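Local coordinates for protein diaminopimelate decarboxylase (Phaeodactylum tricornutum, PDB 7JPJ) that probably catalyses the pyridoxal 5'-phosphate-dependent decarboxylation of diaminopimelate to lysine in lysine biosynthesis, working as an obligate dimer, at residues Q8-T13 / V285-A290; G242-E247 / V328-I333; L320-Y325 / D361-A366; S349-G354 / L373-L378. One frame throughout, in Å; residues are numbered along the deposited sequence.

The four contacts illustrate how a pyridoxal-binding barrel and a β domain share one pocket. Contact 2 lies nearest the bound D-lysine and touches all the others. Contact 1, its centre about 11 Å from that of contact 2, leans on it through Met-287 and Arg-243. Contact 3, with centres about 13 Å apart, brings Arg-321 beside Arg-243, and both arginines belong to the D-lysine pocket. Contact 4 stands farther back, with the Gln-376 side chain about 14 Å from the ligand, yet it is continuous with contact 3: backbone bonds probably join Met-363 to Val-352 and Asp-361 to Gly-354. Contacts 3 and 4 also touch the second subunit.

Contact 1 (Q8-T13 / V285-A290); sequences QSIFLT and VAMAGA
Ile-10 lies opposite Met-287 and Phe-11 opposite Ala-288, with CA atoms 7.9 and 8.3 Å apart, a spacing that leaves the meeting to side chains and carbonyl oxygens. Here the loop ahead of helix 14-24 rests on the chain as it leaves the pyridoxal-binding barrel through a type I turn, Ala-286 to Gly-289, and enters strand 289-300 of the β domain. Phe-11 does most of the touching. Its CG stands between the backbone N and the carbonyl carbon (chi1 60°), which carries the ring out to the turn. CZ reaches Ala-290 CB at 3.6 Å, and CE2 lies 3.8 Å from Ala-288 O, both approached obliquely, while the carbonyl carbon of Gly-289 sits at the ring's edge. Beside it, the bent chain of Met-287 brings CE to 4.0 Å from Ile-10 CG1. The loop has its own brace, an ST motif in which Ser-9 OG accepts from Leu-12 N at 2.9 Å, and Ile-10 N bonds to Asp-390 on strand 386-390. Across the two segments the contact is van der Waals, methyl and ring carbons against an alanine methyl and carbonyl oxygens, while the hydrogen bonds lie within the loop and to strand 386-390.

Contact 2 (G242-E247 / V328-I333); sequences GRNKGE and VHPITI. With DLY (D-lysine), chain C.
The loop bearing Arg-243 and Asn-244 forms part of the D-lysine pocket, and it is fastened here to Val-328, His-329 and Pro-330, the lead-in to strand 331-334 of the β domain. Asn-244 joins the two. Its ND2 gives a hydrogen bond to Val-328 O (2.9 Å, 164° at the hydrogen); the acceptor lies in the amide plane, whereas the donor comes from well above the carbonyl plane. The second N-H of the amide turns back to Glu-247 OE1 at 3.0 Å. That oxygen also accepts from Asn-244 N at 3.1 Å, both donors meeting the same face of the carboxylate, and a type II turn from Asn-244 to Glu-247 brings the acid round to them. OD1 of Asn-244 sits 3.5 Å from Val-328 CG1, the two side chains crossing at about a right angle.

Arg-243 works on the pocket side. Its CB packs on Pro-330 CD at 3.8 Å, and CD passes over a face of the His-329 ring. From there the chain runs extended from CG to NE (chi2 173°, chi3 180°), so that NH1 hydrogen-bonds to D-lysine OXT at 3.1 Å, with the carboxylate at the guanidinium's edge. Gly-391 O takes the NE hydrogen, and Arg-321 lines the same pocket. One bond back to Glu-247 and one across to Val-328 fix the rotation of the Asn-244 amide, while the adjacent arginine, packed against Pro-330 and the face of His-329, presents positive charge that probably helps neutralise the ligand carboxylate.

Contact 3 (L320-Y325 / D361-A366); sequences LRPSLY and DLMTPA
Apolar packing of a proline against a buried loop defines this contact: Pro-322, on the short helix 321-325, sits against Leu-362, Met-363 and Pro-365 where the chain runs into the short strand 365-366, close to the dimer interface. CB of Pro-322 is aimed at the loop and lies 3.5 Å from Leu-362 O and 4.1 Å from Pro-365 CG, so one carbon touches both a carbonyl and a second proline ring. CG, farther round the ring, comes to 4.3 Å from Met-363 SD. The other proline also reaches the helix backbone, with Pro-365 CG 3.8 Å from Pro-322 O.

Ser-323 borders this patch. Its OG is anti to the carbonyl carbon (chi1 -63°), which sets the hydroxyl beside the loop; there it hydrogen-bonds to Gly-360 O and stands 4.3 Å from Asp-361 CA. The Asp-361 carboxylate takes its bonds from outside the segments, from the backbone N of Cys-356 and of Met-316. Leu-324 N to Leu-320 O (2.8 Å) and Tyr-325 N to Arg-321 O form the helical turn.

The patch lies between pocket and dimer interface: Arg-321, next to Pro-322 in the chain, touches D-lysine, and the Asp-361 side chain is about 8 Å from that of Cys-357, the predicted proton donor. On the dimer side, Leu-324 packs on Leu-324 of the second subunit, and Leu-362 on its Thr-165. Between the segments the contact is van der Waals, two proline rings and a methionine sulfur meeting around the Leu-362 carbonyl, whereas polar bonds to backbone groups outside the two segments hold Ser-323 and Asp-361.

Contact 4 (S349-G354 / L373-L378); sequences SVVVVG and LAEQEL
Glu-375 and Val-350 meet at the place where antiparallel strands 347-353 and 373-379 of the β domain pair and then diverge. The ladder is short: Ser-349 faces Glu-377 as a non-hydrogen-bonded pair, Val-350 faces Gln-376 as a hydrogen-bonded one, and the axes of the short strand segments make an angle of 111°. Gln-376 N donates to Val-350 O at 3.3 Å, nearly in line with the carbonyl; the return bond, Val-350 N to Gln-376 O, is weak at 3.4 Å. Val-350 O receives a CA-H contact as well, from Glu-375 CA at 3.2 Å.

The Glu-375 side chain continues across the neighbouring strand. CB lies 3.5 Å from the same Val-350 O. CG, set anti to the carbonyl carbon (chi1 -60°), rests 3.7 Å from Val-351 CG2, the two side chains crossing at about a right angle. Beyond CG the chain is extended, and OE1 finishes beside Ser-349 CB.

Farther along, as the strands part, Leu-373 fills in against Val-351, whose own backbone bonds to strand 308-312 on the other side. Leu-373 also packs on Ser-163 of the second subunit. At the opposite end, Leu-378 turns CD1 to the face bearing Val-350 and Gln-376, where it lies 3.7 Å from Val-350 CG2 and 4.4 Å from Val-352 CG2.

Contact 1 (Q8-T13 / V285-A290)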
loop_
_atom_site.group_PDB
_atom_site.type_symbol
_atom_site.label_atom_id
_atom_site.label_comp_id
_atom_site.label_asym_id
_atom_site.label_seq_id
_atom_site.Cartn_x
_atom_site.Cartn_y
_atom_site.Cartn_z
ATOM N N GLN A 8 23.329 1.994 -19.501
ATOM C CA GLN A 8 21.905 2.355 -19.573
ATOM C C GLN A 8 21.168 1.465 -18.586
ATOM O O GLN A 8 21.806 0.622 -17.973
ATOM C CB GLN A 8 21.362 2.123 -20.980
ATOM C CG GLN A 8 21.702 0.773 -21.584
ATOM C CD GLN A 8 20.815 0.488 -22.768
ATOM O OE1 GLN A 8 21.155 0.790 -23.907
ATOM N NE2 GLN A 8 19.654 -0.085 -22.506
ATOM N N SER A 9 19.864 1.651 -18.461
ATOM C CA SER A 9 19.034 0.758 -17.631
ATOM C C SER A 9 18.389 -0.239 -18.591
ATOM O O SER A 9 18.867 -0.347 -19.712
ATOM C CB SER A 9 18.048 1.587 -16.891
ATOM O OG SER A 9 17.062 2.088 -17.753
ATOM N N ILE A 10 17.345 -0.938 -18.178
ATOM C CA ILE A 10 16.634 -1.845 -19.123
ATOM C C ILE A 10 16.225 -1.074 -20.389
ATOM O O ILE A 10 16.364 -1.654 -21.475
ATOM C CB ILE A 10 15.478 -2.595 -18.429
ATOM C CG1 ILE A 10 15.980 -3.816 -17.658
ATOM C CG2 ILE A 10 14.352 -2.956 -19.379
ATOM C CD1 ILE A 10 16.908 -4.691 -18.453
ATOM N N PHE A 11 15.769 0.177 -20.279
ATOM C CA PHE A 11 15.423 0.871 -21.514
ATOM C C PHE A 11 15.709 2.371 -21.466
ATOM O O PHE A 11 15.210 3.108 -22.327
ATOM C CB PHE A 11 13.945 0.636 -21.889
ATOM C CG PHE A 11 12.951 1.117 -20.856
ATOM C CD1 PHE A 11 12.535 2.442 -20.828
ATOM C CD2 PHE A 11 12.404 0.232 -19.937
ATOM C CE1 PHE A 11 11.613 2.882 -19.885
ATOM C CE2 PHE A 11 11.479 0.666 -18.991
ATOM C CZ PHE A 11 11.084 1.992 -18.968
ATOM N N LEU A 12 16.511 2.846 -20.511
ATOM C CA LEU A 12 16.758 4.277 -20.343
ATOM C C LEU A 12 18.256 4.555 -20.329
ATOM O O LEU A 12 18.952 4.170 -19.385
ATOM C CB LEU A 12 16.115 4.802 -19.058
ATOM C CG LEU A 12 14.596 4.966 -19.041
ATOM C CD1 LEU A 12 14.149 5.568 -17.721
ATOM C CD2 LEU A 12 14.134 5.821 -20.213
ATOM N N THR A 13 18.744 5.230 -21.366
ATOM C CA THR A 13 20.078 5.804 -21.329
ATOM C C THR A 13 20.057 7.076 -20.485
ATOM O O THR A 13 18.985 7.610 -20.184
ATOM C CB THR A 13 20.568 6.114 -22.744
ATOM O OG1 THR A 13 19.792 7.182 -23.301
ATOM C CG2 THR A 13 20.455 4.886 -23.634
ATOM N N VAL A 285 3.380 -5.906 -18.702
ATOM C CA VAL A 285 3.698 -4.519 -18.378
ATOM C C VAL A 285 4.855 -4.389 -17.391
ATOM O O VAL A 285 5.377 -3.287 -17.190
ATOM C CB VAL A 285 2.452 -3.791 -17.832
ATOM C CG1 VAL A 285 1.380 -3.675 -18.906
ATOM C CG2 VAL A 285 1.910 -4.503 -16.603
ATOM N N ALA A 286 5.264 -5.496 -16.764
ATOM C CA ALA A 286 6.279 -5.436 -15.713
ATOM C C ALA A 286 7.571 -4.779 -16.182
ATOM O O ALA A 286 7.935 -3.705 -15.692
ATOM C CB ALA A 286 6.589 -6.834 -15.176
ATOM N N MET A 287 8.273 -5.411 -17.125
ATOM C CA MET A 287 9.531 -4.867 -17.629
ATOM C C MET A 287 9.341 -3.641 -18.506
ATOM O O MET A 287 10.340 -3.045 -18.923
ATOM C CB MET A 287 10.296 -5.936 -18.414
ATOM C CG MET A 287 10.593 -7.202 -17.629
ATOM S SD MET A 287 11.329 -6.926 -16.004
ATOM C CE MET A 287 12.745 -5.908 -16.416
ATOM N N ALA A 288 8.105 -3.254 -18.802
ATOM C CA ALA A 288 7.848 -2.098 -19.647
ATOM C C ALA A 288 7.812 -0.790 -18.873
ATOM O O ALA A 288 7.738 0.275 -19.494
ATOM C CB ALA A 288 6.529 -2.278 -20.406
ATOM N N GLY A 289 7.869 -0.840 -17.549
ATOM C CA GLY A 289 7.783 0.358 -16.741
ATOM C C GLY A 289 8.950 0.462 -15.782
ATOM O O GLY A 289 9.513 -0.540 -15.344
ATOM N N ALA A 290 9.303 1.702 -15.454
ATOM C CA ALA A 290 10.447 1.959 -14.593
ATOM C C ALA A 290 10.204 3.214 -13.773
ATOM O O ALA A 290 9.722 4.223 -14.295
ATOM C CB ALA A 290 11.738 2.112 -15.405
#

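Contact 2 (G242-E247 / V328-I333)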
loop_
_atom_site.group_PDB
_atom_site.type_symbol
_atom_site.label_atom_id
_atom_site.label_comp_id
_atom_site.label_asym_id
_atom_site.label_seq_id
_atom_site.Cartn_x
_atom_site.Cartn_y
_atom_site.Cartn_z
ATOM N N GLY A 242 11.211 -12.734 -14.666
ATOM C CA GLY A 242 12.431 -12.589 -13.898
ATOM C C GLY A 242 13.027 -11.205 -14.028
ATOM O O GLY A 242 13.748 -10.921 -14.987
ATOM N N ARG A 243 12.729 -10.330 -13.069
ATOM C CA ARG A 243 13.253 -8.969 -13.130
ATOM C C ARG A 243 14.761 -8.945 -12.911
ATOM O O ARG A 243 15.481 -8.206 -13.591
ATOM C CB ARG A 243 12.550 -8.091 -12.098
ATOM C CG ARG A 243 11.053 -7.957 -12.304
ATOM C CD ARG A 243 10.420 -7.209 -11.145
ATOM N NE ARG A 243 8.977 -7.052 -11.296
ATOM C CZ ARG A 243 8.086 -7.982 -10.974
ATOM N NH1 ARG A 243 8.491 -9.147 -10.487
ATOM N NH2 ARG A 243 6.791 -7.750 -11.137
ATOM N N ASN A 244 15.255 -9.746 -11.977
ATOM C CA ASN A 244 16.655 -9.717 -11.591
ATOM C C ASN A 244 17.435 -10.809 -12.310
ATOM O O ASN A 244 16.887 -11.852 -12.680
ATOM C CB ASN A 244 16.797 -9.878 -10.078
ATOM C CG ASN A 244 15.896 -8.935 -9.312
ATOM O OD1 ASN A 244 16.218 -7.761 -9.131
ATOM N ND2 ASN A 244 14.750 -9.442 -8.868
ATOM N N LYS A 245 18.724 -10.548 -12.508
ATOM C CA LYS A 245 19.601 -11.509 -13.160
ATOM C C LYS A 245 19.618 -12.818 -12.383
ATOM O O LYS A 245 19.784 -12.827 -11.160
ATOM C CB LYS A 245 21.015 -10.932 -13.271
ATOM C CG LYS A 245 21.926 -11.666 -14.240
ATOM C CD LYS A 245 23.279 -11.969 -13.613
ATOM C CE LYS A 245 24.290 -12.423 -14.662
ATOM N NZ LYS A 245 23.667 -13.282 -15.713
ATOM N N GLY A 246 19.433 -13.928 -13.099
ATOM C CA GLY A 246 19.385 -15.243 -12.511
ATOM C C GLY A 246 17.987 -15.819 -12.397
ATOM O O GLY A 246 17.823 -17.041 -12.489
ATOM N N GLU A 247 16.982 -14.974 -12.193
ATOM C CA GLU A 247 15.607 -15.443 -12.130
ATOM C C GLU A 247 15.107 -15.777 -13.530
ATOM O O GLU A 247 15.484 -15.139 -14.516
ATOM C CB GLU A 247 14.713 -14.390 -11.474
ATOM C CG GLU A 247 15.132 -14.048 -10.048
ATOM C CD GLU A 247 14.404 -12.843 -9.479
ATOM O OE1 GLU A 247 13.947 -11.985 -10.265
ATOM O OE2 GLU A 247 14.295 -12.754 -8.237
ATOM N N VAL A 328 12.956 -7.827 -4.849
ATOM C CA VAL A 328 14.109 -7.110 -5.373
ATOM C C VAL A 328 13.780 -6.628 -6.778
ATOM O O VAL A 328 13.214 -7.375 -7.586
ATOM C CB VAL A 328 15.359 -8.007 -5.373
ATOM C CG1 VAL A 328 16.600 -7.204 -5.746
ATOM C CG2 VAL A 328 15.533 -8.669 -4.016
ATOM N N HIS A 329 14.122 -5.373 -7.066
ATOM C CA HIS A 329 13.986 -4.789 -8.387
ATOM C C HIS A 329 15.360 -4.431 -8.943
ATOM O O HIS A 329 16.269 -4.078 -8.183
ATOM C CB HIS A 329 13.112 -3.530 -8.363
ATOM C CG HIS A 329 11.661 -3.804 -8.116
ATOM N ND1 HIS A 329 10.663 -3.327 -8.937
ATOM C CD2 HIS A 329 11.040 -4.496 -7.131
ATOM C CE1 HIS A 329 9.490 -3.720 -8.475
ATOM N NE2 HIS A 329 9.690 -4.430 -7.380
ATOM N N PRO A 330 15.544 -4.518 -10.261
ATOM C CA PRO A 330 16.815 -4.082 -10.857
ATOM C C PRO A 330 16.986 -2.578 -10.705
ATOM O O PRO A 330 16.071 -1.804 -10.990
ATOM C CB PRO A 330 16.683 -4.491 -12.331
ATOM C CG PRO A 330 15.480 -5.379 -12.404
ATOM C CD PRO A 330 14.590 -4.994 -11.273
ATOM N N ILE A 331 18.169 -2.169 -10.254
ATOM C CA ILE A 331 18.442 -0.776 -9.921
ATOM C C ILE A 331 19.697 -0.327 -10.654
ATOM O O ILE A 331 20.748 -0.967 -10.547
ATOM C CB ILE A 331 18.601 -0.581 -8.403
ATOM C CG1 ILE A 331 17.295 -0.943 -7.692
ATOM C CG2 ILE A 331 19.015 0.844 -8.095
ATOM C CD1 ILE A 331 17.442 -1.154 -6.209
ATOM N N THR A 332 19.583 0.769 -11.397
ATOM C CA THR A 332 20.703 1.373 -12.102
ATOM C C THR A 332 20.771 2.848 -11.744
ATOM O O THR A 332 19.744 3.533 -11.701
ATOM C CB THR A 332 20.570 1.206 -13.622
ATOM O OG1 THR A 332 20.650 -0.184 -13.961
ATOM C CG2 THR A 332 21.676 1.957 -14.346
ATOM N N ILE A 333 21.981 3.334 -11.483
ATOM C CA ILE A 333 22.217 4.731 -11.148
ATOM C C ILE A 333 22.906 5.395 -12.330
ATOM O O ILE A 333 23.990 4.966 -12.746
ATOM C CB ILE A 333 23.049 4.872 -9.867
ATOM C CG1 ILE A 333 22.206 4.464 -8.659
ATOM C CG2 ILE A 333 23.564 6.298 -9.721
ATOM C CD1 ILE A 333 22.989 4.385 -7.382
HETATM N N DLY C . 8.318 -12.926 -8.012
HETATM C CA DLY C . 7.165 -12.058 -8.229
HETATM C C DLY C . 6.870 -11.884 -9.723
HETATM O O DLY C . 7.455 -12.554 -10.583
HETATM C CB DLY C . 5.937 -12.619 -7.506
HETATM C CG DLY C . 4.831 -11.602 -7.248
HETATM C CD DLY C . 3.707 -12.220 -6.426
HETATM C CE DLY C . 2.503 -11.292 -6.319
HETATM N NZ DLY C . 1.346 -11.966 -5.659
HETATM O OXT DLY C . 6.033 -11.064 -10.112
#

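Contact 3 (L320-Y325 / D361-A366)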
loop_
_atom_site.group_PDB
_atom_site.type_symbol
_atom_site.label_atom_id
_atom_site.label_comp_id
_atom_site.label_asym_id
_atom_site.label_seq_id
_atom_site.Cartn_x
_atom_site.Cartn_y
_atom_site.Cartn_z
ATOM N N LEU A 320 5.592 -0.169 -3.905
ATOM C CA LEU A 320 5.332 -0.812 -2.625
ATOM C C LEU A 320 5.829 -2.250 -2.559
ATOM O O LEU A 320 6.010 -2.775 -1.455
ATOM C CB LEU A 320 3.827 -0.779 -2.324
ATOM C CG LEU A 320 3.313 -1.471 -1.060
ATOM C CD1 LEU A 320 3.737 -0.718 0.192
ATOM C CD2 LEU A 320 1.806 -1.642 -1.119
ATOM N N ARG A 321 6.074 -2.884 -3.706
ATOM C CA ARG A 321 6.455 -4.296 -3.712
ATOM C C ARG A 321 7.682 -4.615 -2.860
ATOM O O ARG A 321 7.711 -5.710 -2.270
ATOM C CB ARG A 321 6.652 -4.761 -5.160
ATOM C CG ARG A 321 5.402 -4.610 -6.020
ATOM C CD ARG A 321 5.441 -5.467 -7.281
ATOM N NE ARG A 321 6.757 -6.056 -7.525
ATOM C CZ ARG A 321 7.014 -7.361 -7.510
ATOM N NH1 ARG A 321 6.046 -8.234 -7.265
ATOM N NH2 ARG A 321 8.245 -7.793 -7.744
ATOM N N PRO A 322 8.708 -3.759 -2.753
ATOM C CA PRO A 322 9.783 -4.056 -1.790
ATOM C C PRO A 322 9.302 -4.147 -0.353
ATOM O O PRO A 322 9.711 -5.064 0.369
ATOM C CB PRO A 322 10.759 -2.888 -1.987
ATOM C CG PRO A 322 10.550 -2.469 -3.381
ATOM C CD PRO A 322 9.082 -2.647 -3.645
ATOM N N SER A 323 8.445 -3.221 0.088
ATOM C CA SER A 323 7.945 -3.274 1.460
ATOM C C SER A 323 6.931 -4.391 1.655
ATOM O O SER A 323 6.870 -4.986 2.737
ATOM C CB SER A 323 7.314 -1.937 1.856
ATOM O OG SER A 323 8.264 -0.890 1.846
ATOM N N LEU A 324 6.131 -4.695 0.632
ATOM C CA LEU A 324 5.012 -5.611 0.818
ATOM C C LEU A 324 5.441 -7.071 0.722
ATOM O O LEU A 324 4.916 -7.920 1.449
ATOM C CB LEU A 324 3.916 -5.310 -0.204
ATOM C CG LEU A 324 2.589 -6.041 -0.004
ATOM C CD1 LEU A 324 2.085 -5.869 1.423
ATOM C CD2 LEU A 324 1.560 -5.537 -1.001
ATOM N N TYR A 325 6.387 -7.383 -0.161
ATOM C CA TYR A 325 6.810 -8.758 -0.377
ATOM C C TYR A 325 8.288 -9.003 -0.122
ATOM O O TYR A 325 8.689 -10.167 -0.011
ATOM C CB TYR A 325 6.490 -9.200 -1.815
ATOM C CG TYR A 325 5.094 -8.861 -2.285
ATOM C CD1 TYR A 325 3.979 -9.351 -1.618
ATOM C CD2 TYR A 325 4.892 -8.058 -3.405
ATOM C CE1 TYR A 325 2.700 -9.047 -2.046
ATOM C CE2 TYR A 325 3.618 -7.750 -3.843
ATOM C CZ TYR A 325 2.524 -8.247 -3.158
ATOM O OH TYR A 325 1.249 -7.945 -3.583
ATOM N N ASP A 361 10.219 1.942 4.912
ATOM C CA ASP A 361 10.335 2.459 3.546
ATOM C C ASP A 361 11.725 2.143 2.989
ATOM O O ASP A 361 12.569 3.014 2.766
ATOM C CB ASP A 361 10.046 3.952 3.509
ATOM C CG ASP A 361 9.824 4.461 2.096
ATOM O OD1 ASP A 361 9.776 3.627 1.165
ATOM O OD2 ASP A 361 9.702 5.691 1.913
ATOM N N LEU A 362 11.944 0.857 2.742
ATOM C CA LEU A 362 13.223 0.346 2.274
ATOM C C LEU A 362 13.084 -0.098 0.823
ATOM O O LEU A 362 12.116 -0.780 0.470
ATOM C CB LEU A 362 13.685 -0.812 3.161
ATOM C CG LEU A 362 14.932 -1.600 2.775
ATOM C CD1 LEU A 362 16.110 -0.664 2.590
ATOM C CD2 LEU A 362 15.225 -2.631 3.847
ATOM N N MET A 363 14.043 0.295 -0.015
ATOM C CA MET A 363 14.007 -0.022 -1.437
ATOM C C MET A 363 14.945 -1.156 -1.830
ATOM O O MET A 363 14.843 -1.657 -2.954
ATOM C CB MET A 363 14.346 1.223 -2.265
ATOM C CG MET A 363 13.275 2.300 -2.226
ATOM S SD MET A 363 11.648 1.674 -2.689
ATOM C CE MET A 363 11.228 2.763 -4.052
ATOM N N THR A 364 15.852 -1.571 -0.946
ATOM C CA THR A 364 16.769 -2.683 -1.203
ATOM C C THR A 364 16.685 -3.671 -0.047
ATOM O O THR A 364 17.586 -3.733 0.799
ATOM C CB THR A 364 18.205 -2.191 -1.385
ATOM O OG1 THR A 364 18.548 -1.303 -0.314
ATOM C CG2 THR A 364 18.359 -1.470 -2.709
ATOM N N PRO A 365 15.620 -4.464 0.020
ATOM C CA PRO A 365 15.482 -5.429 1.112
ATOM C C PRO A 365 16.135 -6.767 0.793
ATOM O O PRO A 365 16.474 -7.079 -0.352
ATOM C CB PRO A 365 13.959 -5.584 1.232
ATOM C CG PRO A 365 13.479 -5.417 -0.171
ATOM C CD PRO A 365 14.431 -4.451 -0.854
ATOM N N ALA A 366 16.310 -7.559 1.845
ATOM C CA ALA A 366 16.755 -8.930 1.664
ATOM C C ALA A 366 15.682 -9.714 0.913
ATOM O O ALA A 366 14.487 -9.502 1.144
ATOM C CB ALA A 366 17.049 -9.586 3.013
#

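Contact 4 (S349-G354 / L373-L378)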
loop_
_atom_site.group_PDB
_atom_site.type_symbol
_atom_site.label_atom_id
_atom_site.label_comp_id
_atom_site.label_asym_id
_atom_site.label_seq_id
_atom_site.Cartn_x
_atom_site.Cartn_y
_atom_site.Cartn_z
ATOM N N SER A 349 28.851 -0.027 -2.687
ATOM C CA SER A 349 27.746 -0.765 -2.086
ATOM C C SER A 349 26.954 0.147 -1.158
ATOM O O SER A 349 27.521 0.765 -0.251
ATOM C CB SER A 349 28.261 -1.976 -1.312
ATOM O OG SER A 349 28.703 -2.992 -2.186
ATOM N N VAL A 350 25.642 0.226 -1.380
ATOM C CA VAL A 350 24.777 1.142 -0.650
ATOM C C VAL A 350 23.466 0.444 -0.311
ATOM O O VAL A 350 23.154 -0.637 -0.814
ATOM C CB VAL A 350 24.489 2.436 -1.443
ATOM C CG1 VAL A 350 25.784 3.177 -1.770
ATOM C CG2 VAL A 350 23.700 2.120 -2.706
ATOM N N VAL A 351 22.705 1.088 0.570
ATOM C CA VAL A 351 21.316 0.750 0.852
ATOM C C VAL A 351 20.462 1.908 0.358
ATOM O O VAL A 351 20.823 3.075 0.547
ATOM C CB VAL A 351 21.089 0.497 2.356
ATOM C CG1 VAL A 351 19.609 0.364 2.666
ATOM C CG2 VAL A 351 21.842 -0.739 2.807
ATOM N N VAL A 352 19.344 1.590 -0.290
ATOM C CA VAL A 352 18.459 2.593 -0.876
ATOM C C VAL A 352 17.205 2.690 -0.018
ATOM O O VAL A 352 16.522 1.683 0.211
ATOM C CB VAL A 352 18.109 2.255 -2.333
ATOM C CG1 VAL A 352 17.298 3.382 -2.957
ATOM C CG2 VAL A 352 19.379 2.003 -3.133
ATOM N N VAL A 353 16.898 3.898 0.452
ATOM C CA VAL A 353 15.732 4.133 1.292
ATOM C C VAL A 353 14.822 5.149 0.615
ATOM O O VAL A 353 15.239 5.933 -0.243
ATOM C CB VAL A 353 16.109 4.611 2.710
ATOM C CG1 VAL A 353 17.008 3.592 3.400
ATOM C CG2 VAL A 353 16.771 5.978 2.654
ATOM N N GLY A 354 13.548 5.131 1.028
ATOM C CA GLY A 354 12.563 6.039 0.484
ATOM C C GLY A 354 12.420 7.318 1.294
ATOM O O GLY A 354 12.967 7.464 2.386
ATOM N N LEU A 373 17.826 -5.591 5.789
ATOM C CA LEU A 373 18.569 -4.745 4.866
ATOM C C LEU A 373 19.430 -5.585 3.933
ATOM O O LEU A 373 19.917 -6.660 4.300
ATOM C CB LEU A 373 19.462 -3.761 5.626
ATOM C CG LEU A 373 18.885 -2.413 6.064
ATOM C CD1 LEU A 373 17.959 -2.574 7.263
ATOM C CD2 LEU A 373 20.011 -1.442 6.381
ATOM N N ALA A 374 19.620 -5.076 2.719
ATOM C CA ALA A 374 20.506 -5.691 1.741
ATOM C C ALA A 374 21.151 -4.588 0.917
ATOM O O ALA A 374 20.516 -3.569 0.632
ATOM C CB ALA A 374 19.755 -6.669 0.833
ATOM N N GLU A 375 22.412 -4.789 0.547
ATOM C CA GLU A 375 23.166 -3.816 -0.228
ATOM C C GLU A 375 23.321 -4.296 -1.663
ATOM O O GLU A 375 23.557 -5.484 -1.908
ATOM C CB GLU A 375 24.551 -3.576 0.376
ATOM C CG GLU A 375 24.547 -3.041 1.793
ATOM C CD GLU A 375 25.947 -2.751 2.295
ATOM O OE1 GLU A 375 26.909 -2.955 1.521
ATOM O OE2 GLU A 375 26.088 -2.316 3.460
ATOM N N GLN A 376 23.202 -3.367 -2.607
ATOM C CA GLN A 376 23.464 -3.635 -4.013
ATOM C C GLN A 376 24.689 -2.849 -4.462
ATOM O O GLN A 376 24.869 -1.689 -4.078
ATOM C CB GLN A 376 22.257 -3.270 -4.885
ATOM C CG GLN A 376 20.967 -3.984 -4.504
ATOM C CD GLN A 376 19.900 -3.893 -5.585
ATOM O OE1 GLN A 376 20.186 -3.547 -6.732
ATOM N NE2 GLN A 376 18.658 -4.204 -5.221
ATOM N N GLU A 377 25.540 -3.486 -5.263
ATOM C CA GLU A 377 26.687 -2.805 -5.850
ATOM C C GLU A 377 26.200 -2.003 -7.050
ATOM O O GLU A 377 25.778 -2.579 -8.058
ATOM C CB GLU A 377 27.766 -3.808 -6.250
ATOM C CG GLU A 377 29.189 -3.255 -6.216
ATOM C CD GLU A 377 30.220 -4.257 -6.721
ATOM O OE1 GLU A 377 31.098 -3.874 -7.530
ATOM O OE2 GLU A 377 30.147 -5.435 -6.310
ATOM N N LEU A 378 26.232 -0.678 -6.937
ATOM C CA LEU A 378 25.787 0.215 -7.997
ATOM C C LEU A 378 26.888 1.218 -8.314
ATOM O O LEU A 378 27.949 1.232 -7.684
ATOM C CB LEU A 378 24.490 0.941 -7.614
ATOM C CG LEU A 378 23.444 0.122 -6.863
ATOM C CD1 LEU A 378 22.559 1.027 -6.023
ATOM C CD2 LEU A 378 22.615 -0.689 -7.841
#